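Local coordinates for dual specificity protein phosphatase 8 (Homo sapiens, PDB 4JMK) that probably removes phosphate from phosphotyrosine, phosphoserine and phosphothreonine in proteins and dampens mitogen-activated protein kinases; this chain is its catalytic domain, at residues T4-H9 / R116-R121; M51-N56 / L64-K69. The protein carries 1 engineered substitution. All blocks are in the same frame, centred on the assembly; numbering follows the deposited sequence.

Contact 1: T4-H9 / R116-R121; sequences TRILPH and RFVKDR
T4 OG1 is held by several partners: it meets water 1 at 2.8 Å, R122 NH1 donates to it, and a weak hydrogen bond links it to G2 O. Water 1 in turn donates to R121 O. A threonine suits the place, since its hydroxyl is tied to R121 O through the water while its methyl lies against the helix, with CG2 3.3 Å from R121 O. The apolar part of the contact centres on I6, whose CD1 touches both V118 CG1 and R121 CB. Its other branch comes in the plane of the F117 ring, CG2 lying 4.0 Å from CE2 at the ring edge, and I6 O also approaches that edge. The L7 and F117 side chains cross at about a right angle, and CD2 comes obliquely to the ring, 3.9 Å from F117 CZ. Setting CG of F117 opposite the backbone N (chi1 -175°) carries the ring out to these two side chains. R121 lays its guanidinium over one face of the ring, NH1 above the centre, and fixes its own rotation by the bond from NH1 to F117 O (2.9 Å, N-H...O 152°). Replacing F117 with an alanine would probably leave I6 CG2 and L7 CD2 without their mate and deprive the guanidinium of the surface it lies on. I6 and L7 form a classic beta bulge against strand 10-13, and I6, F117 and V118 also pack on I103 of helix 94-107, so helix 111-121 is joined to the edge of the sheet.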
# COMPACT_ATOMS: atom_id res chain seq x y z
N THR A 4 11.41 1.41 -3.45
CA THR A 4 11.62 1.73 -2.04
C THR A 4 11.22 0.59 -1.11
O THR A 4 10.11 0.08 -1.19
CB THR A 4 10.79 2.95 -1.62
OG1 THR A 4 10.95 3.99 -2.59
CG2 THR A 4 11.23 3.45 -0.25
N ARG A 5 12.13 0.20 -0.23
CA ARG A 5 11.79 -0.72 0.85
C ARG A 5 11.19 0.09 2.01
O ARG A 5 11.86 0.96 2.58
CB ARG A 5 13.04 -1.46 1.31
CG ARG A 5 12.77 -2.63 2.26
CD ARG A 5 14.07 -3.18 2.84
NE ARG A 5 14.52 -2.42 4.02
CZ ARG A 5 15.50 -1.53 4.02
NH1 ARG A 5 16.17 -1.25 2.90
NH2 ARG A 5 15.83 -0.90 5.14
N ILE A 6 9.94 -0.18 2.36
CA ILE A 6 9.29 0.56 3.46
C ILE A 6 9.47 -0.17 4.80
O ILE A 6 9.88 0.43 5.81
CB ILE A 6 7.79 0.81 3.18
CG1 ILE A 6 7.61 1.58 1.86
CG2 ILE A 6 7.14 1.58 4.33
CD1 ILE A 6 8.27 2.97 1.86
N LEU A 7 9.14 -1.47 4.80
CA LEU A 7 9.38 -2.37 5.94
C LEU A 7 10.06 -3.60 5.34
O LEU A 7 10.07 -3.75 4.13
CB LEU A 7 8.05 -2.75 6.59
CG LEU A 7 7.16 -1.60 7.07
CD1 LEU A 7 5.86 -2.17 7.64
CD2 LEU A 7 7.87 -0.78 8.14
N PRO A 8 10.62 -4.49 6.19
CA PRO A 8 11.32 -5.64 5.58
C PRO A 8 10.43 -6.46 4.65
O PRO A 8 10.94 -7.05 3.69
CB PRO A 8 11.75 -6.47 6.81
CG PRO A 8 11.94 -5.48 7.89
CD PRO A 8 10.85 -4.42 7.65
N HIS A 9 9.12 -6.49 4.89
CA HIS A 9 8.24 -7.27 4.02
C HIS A 9 7.46 -6.38 3.06
O HIS A 9 6.66 -6.87 2.27
CB HIS A 9 7.26 -8.11 4.85
CG HIS A 9 6.38 -7.30 5.77
ND1 HIS A 9 6.89 -6.58 6.83
CD2 HIS A 9 5.04 -7.12 5.79
CE1 HIS A 9 5.89 -5.98 7.46
NE2 HIS A 9 4.76 -6.30 6.86
N ARG A 116 4.50 10.79 7.28
CA ARG A 116 5.90 11.20 7.38
C ARG A 116 6.85 9.99 7.28
O ARG A 116 7.93 10.08 6.68
CB ARG A 116 6.13 11.98 8.68
CG ARG A 116 7.48 12.66 8.81
CD ARG A 116 7.59 13.36 10.17
NE ARG A 116 7.32 12.42 11.26
CZ ARG A 116 7.14 12.76 12.53
NH1 ARG A 116 7.19 14.03 12.89
NH2 ARG A 116 6.91 11.82 13.44
N PHE A 117 6.45 8.86 7.87
CA PHE A 117 7.27 7.64 7.83
C PHE A 117 7.51 7.19 6.38
O PHE A 117 8.65 6.87 5.98
CB PHE A 117 6.60 6.51 8.63
CG PHE A 117 7.43 5.25 8.74
CD1 PHE A 117 8.13 4.96 9.91
CD2 PHE A 117 7.49 4.34 7.70
CE1 PHE A 117 8.88 3.79 10.03
CE2 PHE A 117 8.23 3.16 7.80
CZ PHE A 117 8.93 2.89 8.95
N VAL A 118 6.45 7.18 5.58
CA VAL A 118 6.58 6.74 4.20
C VAL A 118 7.28 7.80 3.38
O VAL A 118 8.15 7.50 2.54
CB VAL A 118 5.23 6.39 3.60
CG1 VAL A 118 5.39 5.97 2.12
CG2 VAL A 118 4.59 5.28 4.42
N LYS A 119 6.92 9.05 3.64
CA LYS A 119 7.49 10.19 2.91
C LYS A 119 9.01 10.30 3.12
O LYS A 119 9.75 10.61 2.18
CB LYS A 119 6.80 11.48 3.37
CG LYS A 119 7.35 12.76 2.78
CD LYS A 119 6.83 13.00 1.39
CE LYS A 119 7.18 14.41 0.90
NZ LYS A 119 6.88 14.52 -0.54
N ASP A 120 9.47 10.04 4.34
CA ASP A 120 10.91 10.03 4.62
C ASP A 120 11.68 9.01 3.78
O ASP A 120 12.82 9.25 3.41
CB ASP A 120 11.18 9.75 6.10
CG ASP A 120 10.86 10.91 6.99
OD1 ASP A 120 10.70 10.69 8.21
OD2 ASP A 120 10.74 12.06 6.49
N ARG A 121 11.05 7.87 3.50
CA ARG A 121 11.74 6.78 2.81
C ARG A 121 11.56 6.86 1.29
O ARG A 121 12.42 6.43 0.53
CB ARG A 121 11.27 5.43 3.37
CG ARG A 121 11.80 5.16 4.79
CD ARG A 121 10.91 4.25 5.63
NE ARG A 121 11.49 4.04 6.96
CZ ARG A 121 11.33 4.85 7.99
NH1 ARG A 121 10.60 5.96 7.89
NH2 ARG A 121 11.92 4.58 9.15
O HOH W 1 13.41 5.31 -2.34

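Contact 2: M51-N56 / L64-K69; sequences MRVPIN and LPWLDK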
# COMPACT_ATOMS: atom_id res chain seq x y z
N MET A 51 -3.05 -9.20 -5.99
CA MET A 51 -4.32 -8.57 -5.67
C MET A 51 -4.42 -7.22 -6.36
O MET A 51 -3.47 -6.43 -6.31
CB MET A 51 -4.48 -8.36 -4.16
CG MET A 51 -5.72 -7.54 -3.79
SD MET A 51 -5.84 -7.24 -2.02
CE MET A 51 -7.17 -6.03 -1.97
N ARG A 52 -5.55 -6.96 -7.01
CA ARG A 52 -5.78 -5.65 -7.63
C ARG A 52 -6.71 -4.80 -6.76
O ARG A 52 -7.71 -5.31 -6.25
CB ARG A 52 -6.39 -5.80 -9.03
CG ARG A 52 -6.62 -4.45 -9.76
CD ARG A 52 -7.07 -4.61 -11.23
NE ARG A 52 -6.12 -5.36 -12.05
CZ ARG A 52 -5.05 -4.82 -12.64
NH1 ARG A 52 -4.77 -3.52 -12.51
NH2 ARG A 52 -4.25 -5.58 -13.37
N VAL A 53 -6.36 -3.53 -6.57
CA VAL A 53 -7.28 -2.52 -6.05
C VAL A 53 -7.62 -1.61 -7.22
O VAL A 53 -6.83 -0.73 -7.59
CB VAL A 53 -6.66 -1.70 -4.91
CG1 VAL A 53 -7.64 -0.61 -4.43
CG2 VAL A 53 -6.28 -2.60 -3.77
N PRO A 54 -8.79 -1.84 -7.84
CA PRO A 54 -9.12 -1.24 -9.14
C PRO A 54 -9.55 0.22 -9.02
O PRO A 54 -10.74 0.53 -9.11
CB PRO A 54 -10.29 -2.11 -9.62
CG PRO A 54 -10.97 -2.55 -8.37
CD PRO A 54 -9.87 -2.70 -7.33
N ILE A 55 -8.58 1.12 -8.83
CA ILE A 55 -8.89 2.53 -8.65
C ILE A 55 -8.06 3.45 -9.56
O ILE A 55 -6.90 3.16 -9.85
CB ILE A 55 -8.69 2.98 -7.19
CG1 ILE A 55 -7.24 2.74 -6.74
CG2 ILE A 55 -9.67 2.24 -6.27
CD1 ILE A 55 -6.93 3.22 -5.33
N ASN A 56 -8.67 4.56 -9.97
CA ASN A 56 -8.02 5.60 -10.76
C ASN A 56 -7.41 6.66 -9.83
O ASN A 56 -7.86 6.81 -8.70
CB ASN A 56 -9.06 6.23 -11.69
CG ASN A 56 -8.45 7.13 -12.74
OD1 ASN A 56 -8.72 8.34 -12.77
ND2 ASN A 56 -7.64 6.56 -13.61
N LEU A 64 -11.24 3.98 0.40
CA LEU A 64 -11.54 3.59 1.79
C LEU A 64 -11.87 2.11 2.12
O LEU A 64 -11.22 1.52 3.02
CB LEU A 64 -12.60 4.51 2.41
CG LEU A 64 -12.15 5.47 3.49
CD1 LEU A 64 -13.32 6.35 3.92
CD2 LEU A 64 -11.58 4.71 4.68
N PRO A 65 -12.86 1.50 1.42
CA PRO A 65 -13.28 0.12 1.64
C PRO A 65 -12.34 -0.88 1.06
O PRO A 65 -12.66 -2.06 1.14
CB PRO A 65 -14.58 0.02 0.85
CG PRO A 65 -14.35 0.93 -0.26
CD PRO A 65 -13.71 2.10 0.41
N TRP A 66 -11.25 -0.46 0.44
CA TRP A 66 -10.24 -1.41 -0.04
C TRP A 66 -9.10 -1.51 0.95
O TRP A 66 -8.26 -2.39 0.81
CB TRP A 66 -9.67 -0.95 -1.39
CG TRP A 66 -10.64 -1.10 -2.52
CD1 TRP A 66 -11.31 -0.11 -3.17
CD2 TRP A 66 -11.02 -2.33 -3.15
NE1 TRP A 66 -12.10 -0.64 -4.16
CE2 TRP A 66 -11.95 -2.01 -4.17
CE3 TRP A 66 -10.69 -3.67 -2.95
CZ2 TRP A 66 -12.53 -2.98 -4.99
CZ3 TRP A 66 -11.26 -4.63 -3.76
CH2 TRP A 66 -12.17 -4.28 -4.77
N LEU A 67 -9.06 -0.62 1.93
CA LEU A 67 -7.91 -0.54 2.82
C LEU A 67 -7.76 -1.77 3.72
O LEU A 67 -6.68 -2.33 3.82
CB LEU A 67 -7.94 0.75 3.66
CG LEU A 67 -7.73 2.04 2.84
CD1 LEU A 67 -7.83 3.30 3.72
CD2 LEU A 67 -6.39 1.98 2.12
N ASP A 68 -8.84 -2.20 4.35
CA ASP A 68 -8.74 -3.37 5.22
C ASP A 68 -8.32 -4.64 4.46
O ASP A 68 -7.51 -5.43 4.97
CB ASP A 68 -10.04 -3.59 6.00
CG ASP A 68 -10.14 -2.68 7.23
OD1 ASP A 68 -9.09 -2.28 7.80
OD2 ASP A 68 -11.28 -2.37 7.63
N LYS A 69 -8.83 -4.84 3.24
CA LYS A 69 -8.45 -6.00 2.43
C LYS A 69 -7.02 -5.91 1.90
O LYS A 69 -6.33 -6.92 1.78
CB LYS A 69 -9.44 -6.21 1.28
CG LYS A 69 -10.78 -6.76 1.73
CD LYS A 69 -11.61 -7.25 0.54
CE LYS A 69 -12.94 -7.86 0.98
NZ LYS A 69 -14.10 -7.00 0.58
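W66 spreads its indole over V53 and P54 beside strand 50-52 and the inverse gamma turn centred on P54, within the dual specificity phosphatase fold. Two CH-pi contacts fall on one face of the indole: V53 CG1 sits 3.9 Å from the centroid of the five-membered ring of W66, and P54 CD 3.8 Å from that of the six-membered ring. A tryptophan suits the place because its fused rings are wide enough to take both, while the ring of P54 offers CD and CG side by side to W66 CZ2. With CG of W66 turned opposite its carbonyl carbon (chi1 -72°), the indole reaches across to the strand. M51, a long unbranched chain fully extended beyond CG, reaches K69, where its SD lies 3.8 Å from K69 O and its CE touches K69 CB. Further out, M51 also touches S70 and F73 of helix 67-79, and L33 of strand 29-34 touches M51 and V53. I55 CG2 approaches W66 CD1 obliquely, and its side chain is about 7 Å from that of S88, the engineered serine at the predicted phosphocysteine position. I55 O accepts a hydrogen bond from R94 NH1.

In the fold
The two contacts lie on opposite sides of the chain's centre, about 20 Å apart between their centres and about 12 Å between nearest atoms, without touching. Both reach the same five-stranded mixed sheet, at its two outermost strands: 4-7 in contact 1 and 50-52 in contact 2. Along the chain contact 2 falls wholly between the segments of contact 1. Contact 1 brings together regions more than 100 residues apart, whereas contact 2 spans a short connection from strand 50-52 into helix 67-79. Strand 83-87, which leads to S88, runs in the middle of the sheet, so helices are packed at both edges of the framework carrying the predicted catalytic position.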